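PDB 4RS2: predicted acyltransferase with acyl-CoA N-acyltransferase domain from Escherichia coli, which probably transfers acyl groups from acyl-coenzyme A, as a member of the GNAT family, and when overexpressed relieves small-RNA silencing of several targets. Local coordinates for residues D31-L34 and R35-F38; G137-A141 and A142-L146. One frame throughout, in Å; residues are numbered along the deposited sequence. Where two conformers were deposited one is given.

Contact 1 (D31-L34 and R35-F38); sequences DALL and RRSF. With COA (coenzyme A), chain C.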
ATOM      1  N   ASP A  31      -9.659  10.213   3.992  1.00 12.61           N
ATOM      2  CA  ASP A  31     -10.850   9.472   4.388  1.00 13.26           C
ATOM      3  C   ASP A  31     -11.917   9.538   3.340  1.00 12.84           C
ATOM      4  O   ASP A  31     -12.554   8.501   3.033  1.00 12.27           O
ATOM      5  CB  ASP A  31     -11.388   9.974   5.728  1.00 14.76           C
ATOM      6  CG  ASP A  31     -12.427   9.041   6.350  1.00 16.24           C
ATOM      7  OD1 ASP A  31     -12.024   8.092   7.045  1.00 17.83           O
ATOM      8  OD2 ASP A  31     -13.635   9.278   6.185  1.00 19.53           O
ATOM      9  N   ALA A  32     -12.094  10.714   2.727  1.00 13.19           N
ATOM     10  CA  ALA A  32     -13.137  10.904   1.747  1.00 13.61           C
ATOM     11  C   ALA A  32     -12.797  10.124   0.503  1.00 12.80           C
ATOM     12  O   ALA A  32     -13.676   9.507  -0.096  1.00 12.89           O
ATOM     13  CB  ALA A  32     -13.342  12.380   1.445  1.00 14.39           C
ATOM     14  N   LEU A  33     -11.531  10.164   0.099  1.00 12.06           N
ATOM     15  CA  LEU A  33     -11.099   9.366  -1.047  1.00 11.67           C
ATOM     16  C   LEU A  33     -11.345   7.867  -0.849  1.00 11.24           C
ATOM     17  O   LEU A  33     -11.830   7.164  -1.759  1.00 10.72           O
ATOM     18  CB  LEU A  33      -9.615   9.592  -1.316  1.00 11.54           C
ATOM     19  CG  LEU A  33      -9.008   8.731  -2.408  1.00 11.79           C
ATOM     20  CD1 LEU A  33      -9.542   9.063  -3.805  1.00 12.65           C
ATOM     21  CD2 LEU A  33      -7.510   8.920  -2.334  1.00 11.70           C
ATOM     22  N   LEU A  34     -11.020   7.367   0.346  1.00 11.19           N
ATOM     23  CA  LEU A  34     -11.176   5.938   0.610  1.00 11.44           C
ATOM     24  C   LEU A  34     -12.640   5.540   0.665  1.00 12.23           C
ATOM     25  O   LEU A  34     -13.011   4.469   0.168  1.00 12.11           O
ATOM     26  CB  LEU A  34     -10.433   5.538   1.908  1.00 11.39           C
ATOM     27  CG  LEU A  34      -8.897   5.727   1.797  1.00 11.08           C
ATOM     28  CD1 LEU A  34      -8.230   5.440   3.118  1.00 11.07           C
ATOM     29  CD2 LEU A  34      -8.307   4.884   0.697  1.00 11.29           C
ATOM     30  N   ARG A  35     -13.486   6.390   1.218  1.00 13.00           N
ATOM     31  CA  ARG A  35     -14.909   6.060   1.275  1.00 14.50           C
ATOM     32  C   ARG A  35     -15.584   6.036  -0.072  1.00 15.56           C
ATOM     33  O   ARG A  35     -16.516   5.240  -0.301  1.00 16.50           O
ATOM     34  CB  ARG A  35     -15.638   7.034   2.185  1.00 14.92           C
ATOM     35  CG  ARG A  35     -15.294   6.847   3.638  1.00 15.25           C
ATOM     36  CD  ARG A  35     -16.066   7.756   4.578  1.00 16.42           C
ATOM     37  NE  ARG A  35     -15.712   7.446   5.959  1.00 17.43           N
ATOM     38  CZ  ARG A  35     -16.369   6.591   6.745  1.00 19.17           C
ATOM     39  NH1 ARG A  35     -17.481   5.996   6.331  1.00 21.13           N
ATOM     40  NH2 ARG A  35     -15.917   6.345   7.969  1.00 21.79           N
ATOM     41  N   ARG A  36     -15.119   6.901  -0.962  0.60 15.41           N
ATOM     42  CA  ARG A  36     -15.713   6.988  -2.286  0.60 16.15           C
ATOM     43  C   ARG A  36     -15.135   5.989  -3.280  0.60 15.78           C
ATOM     44  O   ARG A  36     -15.809   5.647  -4.238  0.60 16.59           O
ATOM     45  CB  ARG A  36     -15.679   8.424  -2.834  0.60 17.08           C
ATOM     46  CG  ARG A  36     -14.338   9.023  -3.193  0.60 16.95           C
ATOM     47  CD  ARG A  36     -14.537  10.401  -3.843  0.60 17.95           C
ATOM     48  NE  ARG A  36     -13.265  11.051  -4.152  0.60 17.72           N
ATOM     49  CZ  ARG A  36     -12.580  11.844  -3.320  0.60 17.52           C
ATOM     50  NH1 ARG A  36     -13.034  12.125  -2.107  0.60 18.19           N
ATOM     51  NH2 ARG A  36     -11.438  12.372  -3.710  0.60 17.75           N
ATOM     52  N   SER A  37     -13.933   5.482  -2.999  1.00 15.40           N
ATOM     53  CA  SER A  37     -13.194   4.599  -3.918  1.00 15.08           C
ATOM     54  C   SER A  37     -13.405   3.110  -3.745  1.00 15.13           C
ATOM     55  O   SER A  37     -13.202   2.353  -4.698  1.00 15.30           O
ATOM     56  CB  SER A  37     -11.705   4.865  -3.807  1.00 15.02           C
ATOM     57  OG  SER A  37     -11.413   6.170  -4.253  1.00 16.03           O
ATOM     58  N   PHE A  38     -13.815   2.688  -2.552  1.00 14.46           N
ATOM     59  CA  PHE A  38     -14.041   1.307  -2.265  1.00 14.48           C
ATOM     60  C   PHE A  38     -15.507   1.010  -2.123  1.00 16.35           C
ATOM     61  O   PHE A  38     -16.318   1.919  -1.962  1.00 17.56           O
ATOM     62  CB  PHE A  38     -13.234   0.869  -1.037  1.00 13.46           C
ATOM     63  CG  PHE A  38     -11.756   0.885  -1.295  1.00 12.40           C
ATOM     64  CD1 PHE A  38     -11.149  -0.196  -1.872  1.00 12.04           C
ATOM     65  CD2 PHE A  38     -10.997   2.001  -1.016  1.00 12.12           C
ATOM     66  CE1 PHE A  38      -9.795  -0.200  -2.149  1.00 11.68           C
ATOM     67  CE2 PHE A  38      -9.639   2.019  -1.310  1.00 11.51           C
ATOM     68  CZ  PHE A  38      -9.043   0.920  -1.879  1.00 11.19           C
TER
HETATM   69  N1A COA C 200      -6.585  -4.667 -12.878  0.70 14.58           N
HETATM   70  C2A COA C 200      -5.395  -4.838 -13.502  0.70 13.01           C
HETATM   71  N3A COA C 200      -4.596  -3.809 -13.839  0.70 13.13           N
HETATM   72  C4A COA C 200      -4.966  -2.539 -13.519  0.70 12.06           C
HETATM   73  C5A COA C 200      -6.230  -2.280 -12.847  0.70 12.83           C
HETATM   74  C6A COA C 200      -7.049  -3.448 -12.519  0.70 14.26           C
HETATM   75  N6A COA C 200      -8.223  -3.250 -11.877  0.70 15.56           N
HETATM   76  N7A COA C 200      -6.334  -0.954 -12.681  0.70 12.41           N
HETATM   77  C8A COA C 200      -5.219  -0.404 -13.205  0.70 12.49           C
HETATM   78  N9A COA C 200      -4.434  -1.335 -13.730  0.70 12.81           N
HETATM   79  C1B COA C 200      -3.125  -1.125 -14.353  0.70 12.23           C
HETATM   80  C2B COA C 200      -3.076  -0.064 -15.435  0.70 12.06           C
HETATM   81  O2B COA C 200      -3.611  -0.533 -16.681  0.70 12.84           O
HETATM   82  C3B COA C 200      -1.603   0.236 -15.468  0.70 12.69           C
HETATM   83  O3B COA C 200      -0.914  -0.804 -16.174  0.70 12.96           O
HETATM   84  P3B COA C 200       0.620  -0.644 -16.671  0.70 15.43           P
HETATM   85  O7A COA C 200       1.207   0.588 -16.012  0.70 16.32           O
HETATM   86  O8A COA C 200       1.306  -1.913 -16.352  0.70 16.13           O
HETATM   87  O9A COA C 200       0.478  -0.480 -18.146  0.70 16.15           O
HETATM   88  C4B COA C 200      -1.209   0.141 -13.995  0.70 11.84           C
HETATM   89  O4B COA C 200      -2.244  -0.611 -13.343  0.70 11.48           O
HETATM   90  C5B COA C 200      -1.064   1.494 -13.330  0.70 11.83           C
HETATM   91  O5B COA C 200      -2.221   2.291 -13.602  0.70 12.20           O
HETATM   92  P1A COA C 200      -2.477   3.745 -12.968  0.70 12.07           P
HETATM   93  O1A COA C 200      -3.036   4.666 -14.011  0.70 13.03           O
HETATM   94  O2A COA C 200      -1.253   4.093 -12.174  0.70 11.44           O
HETATM   95  O3A COA C 200      -3.649   3.435 -11.894  0.70 12.15           O
HETATM   96  P2A COA C 200      -5.227   3.704 -11.996  0.70 13.62           P
HETATM   97  O4A COA C 200      -5.539   5.139 -12.090  0.70 12.02           O
HETATM   98  O5A COA C 200      -5.859   2.837 -13.070  0.70 15.01           O
HETATM   99  O6A COA C 200      -5.649   3.210 -10.523  0.70 12.28           O
HETATM  100  CBP COA C 200      -6.531   1.670  -8.875  0.70 12.34           C
HETATM  101  CCP COA C 200      -5.785   1.829 -10.186  0.70 12.15           C
HETATM  102  CDP COA C 200      -6.719   0.195  -8.547  0.70 12.05           C
HETATM  103  CEP COA C 200      -5.669   2.325  -7.809  0.70 12.21           C
HETATM  104  CAP COA C 200      -7.887   2.387  -9.026  0.70 12.50           C
HETATM  105  OAP COA C 200      -8.670   1.793 -10.086  0.70 12.81           O
HETATM  106  C9P COA C 200      -8.712   2.436  -7.764  0.70 12.11           C
HETATM  107  O9P COA C 200      -8.509   3.279  -6.874  0.70 11.86           O
HETATM  108  N8P COA C 200      -9.714   1.558  -7.705  0.70 14.76           N
HETATM  109  C7P COA C 200     -10.653   1.551  -6.597  0.70 15.53           C
HETATM  110  C6P COA C 200     -10.088   0.766  -5.434  0.70 17.39           C
HETATM  111  C5P COA C 200      -9.998  -0.691  -5.815  0.70 19.93           C
HETATM  112  O5P COA C 200      -8.931  -1.195  -6.112  0.70 23.30           O
HETATM  113  N4P COA C 200     -11.135  -1.372  -5.792  0.70 22.81           N
HETATM  114  C3P COA C 200     -11.192  -2.806  -6.006  0.70 25.73           C
HETATM  115  C2P COA C 200     -11.982  -3.475  -4.881  0.70 27.13           C
HETATM  116  S1P COA C 200     -11.207  -5.038  -4.390  0.70 27.44           S
HETATM  117  O   HOH W   1     -13.413   7.374   8.943  1.00 35.33           O
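D31-S37 form the last two turns of helix 27-37, and F38 is the first residue past them. Regular helical bonds run from R35 N to D31 O at 2.9 Å and from R36 N to A32 O; the next two, S37 N to L33 O and F38 N to L34 O, are weak, and F38 is where the chain leaves helical geometry. S37 makes up for this: with OG beside its own backbone N (chi1 -65°), the hydroxyl turns back and gives its proton to L33 O, OG to O 2.7 Å. One turn apart on the outer side, D31 and R35 form a salt bridge. D31 OD2 lies close to the guanidinium plane and takes NE of R35 on its syn side, at 2.8 Å, while the carboxylate and guanidinium planes stand 43° apart. Water 1 closes a second path, donating to D31 OD1 and accepting from R35 NH2, which should fix the rotation of both groups. In the conformer given, R36 folds back beside A32 and lays one guanidinium face over L33 CA, and its charge is met by D96. L34 and F38 run side by side, L34 CD2 3.7 Å from F38 CE2. The phenyl ring turns one face to the pantetheine arm of coenzyme A, CE1 to C6P 3.4 Å, and S37 and F38 both belong to the coenzyme pocket. Around the helix end, L34 and F38 pack on P92 and A94 of strand 87-95, L33 on V69 and Y72 of strand 69-80, and D31 and R35 on A44 of helix 42-53.

Contact 2 (G137-A141 and A142-L146); sequences GFELA and AHHDL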
ATOM      1  N   GLY A 137       6.075  -5.337  -9.986  1.00 12.73           N
ATOM      2  CA  GLY A 137       7.169  -6.160  -9.514  1.00 13.12           C
ATOM      3  C   GLY A 137       6.862  -7.135  -8.417  1.00 11.94           C
ATOM      4  O   GLY A 137       7.720  -7.890  -8.028  1.00 13.52           O
ATOM      5  N   PHE A 138       5.622  -7.196  -7.979  1.00 11.23           N
ATOM      6  CA  PHE A 138       5.260  -8.137  -6.938  1.00 10.58           C
ATOM      7  C   PHE A 138       5.225  -9.558  -7.468  1.00 11.62           C
ATOM      8  O   PHE A 138       4.825  -9.801  -8.624  1.00 11.72           O
ATOM      9  CB  PHE A 138       3.890  -7.780  -6.332  1.00 10.17           C
ATOM     10  CG  PHE A 138       3.934  -6.638  -5.359  1.00  9.39           C
ATOM     11  CD1 PHE A 138       3.958  -5.337  -5.811  1.00 10.06           C
ATOM     12  CD2 PHE A 138       3.995  -6.869  -3.998  1.00  9.35           C
ATOM     13  CE1 PHE A 138       4.028  -4.281  -4.939  1.00  9.69           C
ATOM     14  CE2 PHE A 138       4.081  -5.824  -3.125  1.00  8.73           C
ATOM     15  CZ  PHE A 138       4.123  -4.513  -3.596  1.00  9.31           C
ATOM     16  N   GLU A 139       5.645 -10.496  -6.631  0.50 11.47           N
ATOM     17  CA  GLU A 139       5.636 -11.911  -6.979  0.50 12.65           C
ATOM     18  C   GLU A 139       4.683 -12.647  -6.050  0.50 12.19           C
ATOM     19  O   GLU A 139       4.373 -12.156  -4.969  0.50 11.62           O
ATOM     20  CB  GLU A 139       7.037 -12.473  -6.783  0.50 13.60           C
ATOM     21  CG  GLU A 139       8.057 -11.931  -7.749  0.50 14.70           C
ATOM     22  CD  GLU A 139       9.465 -12.188  -7.290  0.50 15.44           C
ATOM     23  OE1 GLU A 139       9.701 -12.336  -6.047  0.50 15.51           O
ATOM     24  OE2 GLU A 139      10.339 -12.222  -8.169  0.50 16.10           O
ATOM     25  N   LEU A 140       4.230 -13.828  -6.455  1.00 12.76           N
ATOM     26  CA  LEU A 140       3.325 -14.618  -5.595  1.00 12.87           C
ATOM     27  C   LEU A 140       4.075 -15.067  -4.350  1.00 12.69           C
ATOM     28  O   LEU A 140       5.139 -15.673  -4.428  1.00 12.08           O
ATOM     29  CB  LEU A 140       2.759 -15.834  -6.328  1.00 14.55           C
ATOM     30  CG  LEU A 140       1.535 -15.570  -7.154  1.00 17.33           C
ATOM     31  CD1 LEU A 140       1.205 -16.852  -7.914  1.00 18.32           C
ATOM     32  CD2 LEU A 140       0.390 -15.173  -6.234  1.00 17.28           C
ATOM     33  N   ALA A 141       3.535 -14.741  -3.184  1.00 10.87           N
ATOM     34  CA  ALA A 141       4.189 -15.062  -1.941  1.00 10.76           C
ATOM     35  C   ALA A 141       4.331 -16.577  -1.735  1.00 10.83           C
ATOM     36  O   ALA A 141       5.323 -17.029  -1.167  1.00 11.08           O
ATOM     37  CB  ALA A 141       3.424 -14.443  -0.795  1.00 10.37           C
ATOM     38  N   ALA A 142       3.369 -17.352  -2.241  1.00 11.19           N
ATOM     39  CA  ALA A 142       3.404 -18.799  -2.110  1.00 11.75           C
ATOM     40  C   ALA A 142       4.655 -19.389  -2.735  1.00 12.03           C
ATOM     41  O   ALA A 142       5.163 -20.360  -2.240  1.00 12.40           O
ATOM     42  CB  ALA A 142       2.158 -19.440  -2.706  1.00 12.81           C
ATOM     43  N   HIS A 143       5.165 -18.772  -3.790  1.00 12.28           N
ATOM     44  CA  HIS A 143       6.380 -19.260  -4.432  1.00 13.15           C
ATOM     45  C   HIS A 143       7.620 -19.093  -3.593  1.00 13.43           C
ATOM     46  O   HIS A 143       8.663 -19.692  -3.890  1.00 14.06           O
ATOM     47  CB  HIS A 143       6.586 -18.593  -5.779  1.00 13.66           C
ATOM     48  CG  HIS A 143       5.533 -18.942  -6.773  1.00 14.80           C
ATOM     49  ND1 HIS A 143       5.447 -18.332  -8.009  1.00 16.04           N
ATOM     50  CD2 HIS A 143       4.460 -19.759  -6.677  1.00 15.10           C
ATOM     51  CE1 HIS A 143       4.417 -18.829  -8.664  1.00 16.00           C
ATOM     52  NE2 HIS A 143       3.804 -19.703  -7.885  1.00 16.82           N
ATOM     53  N   HIS A 144       7.510 -18.294  -2.549  1.00 12.87           N
ATOM     54  CA  HIS A 144       8.595 -18.069  -1.594  1.00 13.14           C
ATOM     55  C   HIS A 144       8.226 -18.630  -0.239  1.00 12.63           C
ATOM     56  O   HIS A 144       8.869 -18.316   0.766  1.00 12.14           O
ATOM     57  CB  HIS A 144       8.862 -16.576  -1.454  1.00 13.54           C
ATOM     58  CG  HIS A 144       9.359 -15.920  -2.699  1.00 15.60           C
ATOM     59  ND1 HIS A 144      10.700 -15.773  -2.981  1.00 16.90           N
ATOM     60  CD2 HIS A 144       8.695 -15.360  -3.732  1.00 15.74           C
ATOM     61  CE1 HIS A 144      10.835 -15.122  -4.123  1.00 17.22           C
ATOM     62  NE2 HIS A 144       9.636 -14.880  -4.608  1.00 17.49           N
ATOM     63  N   ASP A 145       7.201 -19.490  -0.182  1.00 12.38           N
ATOM     64  CA  ASP A 145       6.763 -20.088   1.092  1.00 12.57           C
ATOM     65  C   ASP A 145       6.385 -19.049   2.151  1.00 11.85           C
ATOM     66  O   ASP A 145       6.740 -19.178   3.320  1.00 11.86           O
ATOM     67  CB  ASP A 145       7.790 -21.107   1.640  1.00 13.65           C
ATOM     68  CG  ASP A 145       7.746 -22.440   0.879  1.00 14.98           C
ATOM     69  OD1 ASP A 145       6.986 -22.534  -0.113  1.00 15.67           O
ATOM     70  OD2 ASP A 145       8.492 -23.381   1.249  1.00 18.83           O
ATOM     71  N   LEU A 146       5.667 -18.021   1.703  1.00 11.14           N
ATOM     72  CA  LEU A 146       5.111 -16.981   2.565  1.00 10.19           C
ATOM     73  C   LEU A 146       3.594 -16.967   2.422  1.00 10.64           C
ATOM     74  O   LEU A 146       3.064 -17.096   1.307  1.00 10.77           O
ATOM     75  CB  LEU A 146       5.692 -15.642   2.186  1.00 10.51           C
ATOM     76  CG  LEU A 146       7.182 -15.468   2.462  1.00 11.50           C
ATOM     77  CD1 LEU A 146       7.722 -14.299   1.649  1.00 11.39           C
ATOM     78  CD2 LEU A 146       7.409 -15.254   3.959  1.00 11.29           C
TER
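A141 O is the hub where the chain folds back on L146. It accepts from H144 N at 2.9 Å and from L146 N at 3.1 Å, and the two donors come from opposite faces of its carbonyl plane. Two buried side chains close the same spot, A141 CB lying 3.9 Å from L146 CB. Beyond the turn L146 packs on W87, while A141 lies against F157, so this end is the tight part. H144 is held from another direction: with CG beside its backbone N (chi1 -64°), the ring swings back along the incoming strand, its edge toward L140 O. In the conformer given for E139, NE2 then donates to E139 OE1 at 2.9 Å. The bond is bent, 130° at the hydrogen, and the nitrogen sits well above the carboxylate plane. R161 forms a salt bridge to the same oxygen, which would tend to keep the carboxylate charged. On the solvent side the contact is looser. H143 is exposed, and L140 places CB almost squarely over its ring, 4.0 Å from the centroid, a CH-pi contact; CD1 follows at 3.8 Å from CE1. The backbone below is tied by H143 N to L140 O, 3.2 Å. D145 points away from the incoming strand, with its N bonded to A142 O and a left-handed backbone (phi 57°) that redirects the chain. The whole is a short 3-10 turn joining two edge strands: 139-140 pairs antiparallel with 157-161, and 146-147 runs parallel to 172-175, carrying the chain from one part of the mixed sheet to another.

Contact 1 and contact 2 lie on opposite sides of the chain's centre, about 29 Å apart between centres, and share no element. Both are partly buried and local: the first finishes a helix, the second turns the chain between two strands. Residues 31-38 bring apolar side chains inward to strands 69-80 and 87-95, leave charged ones outside, and meet coenzyme A directly. Residues 137-146 lie away from the coenzyme; their polar chemistry is a histidine-carboxylate bond and a shared carbonyl, with the salt bridge running out to R161, where contact 1 keeps an arginine-aspartate bridge within its own helix. Strand 87-95 is a common neighbour, touched by L34 and F38 in contact 1 and by L146 in contact 2.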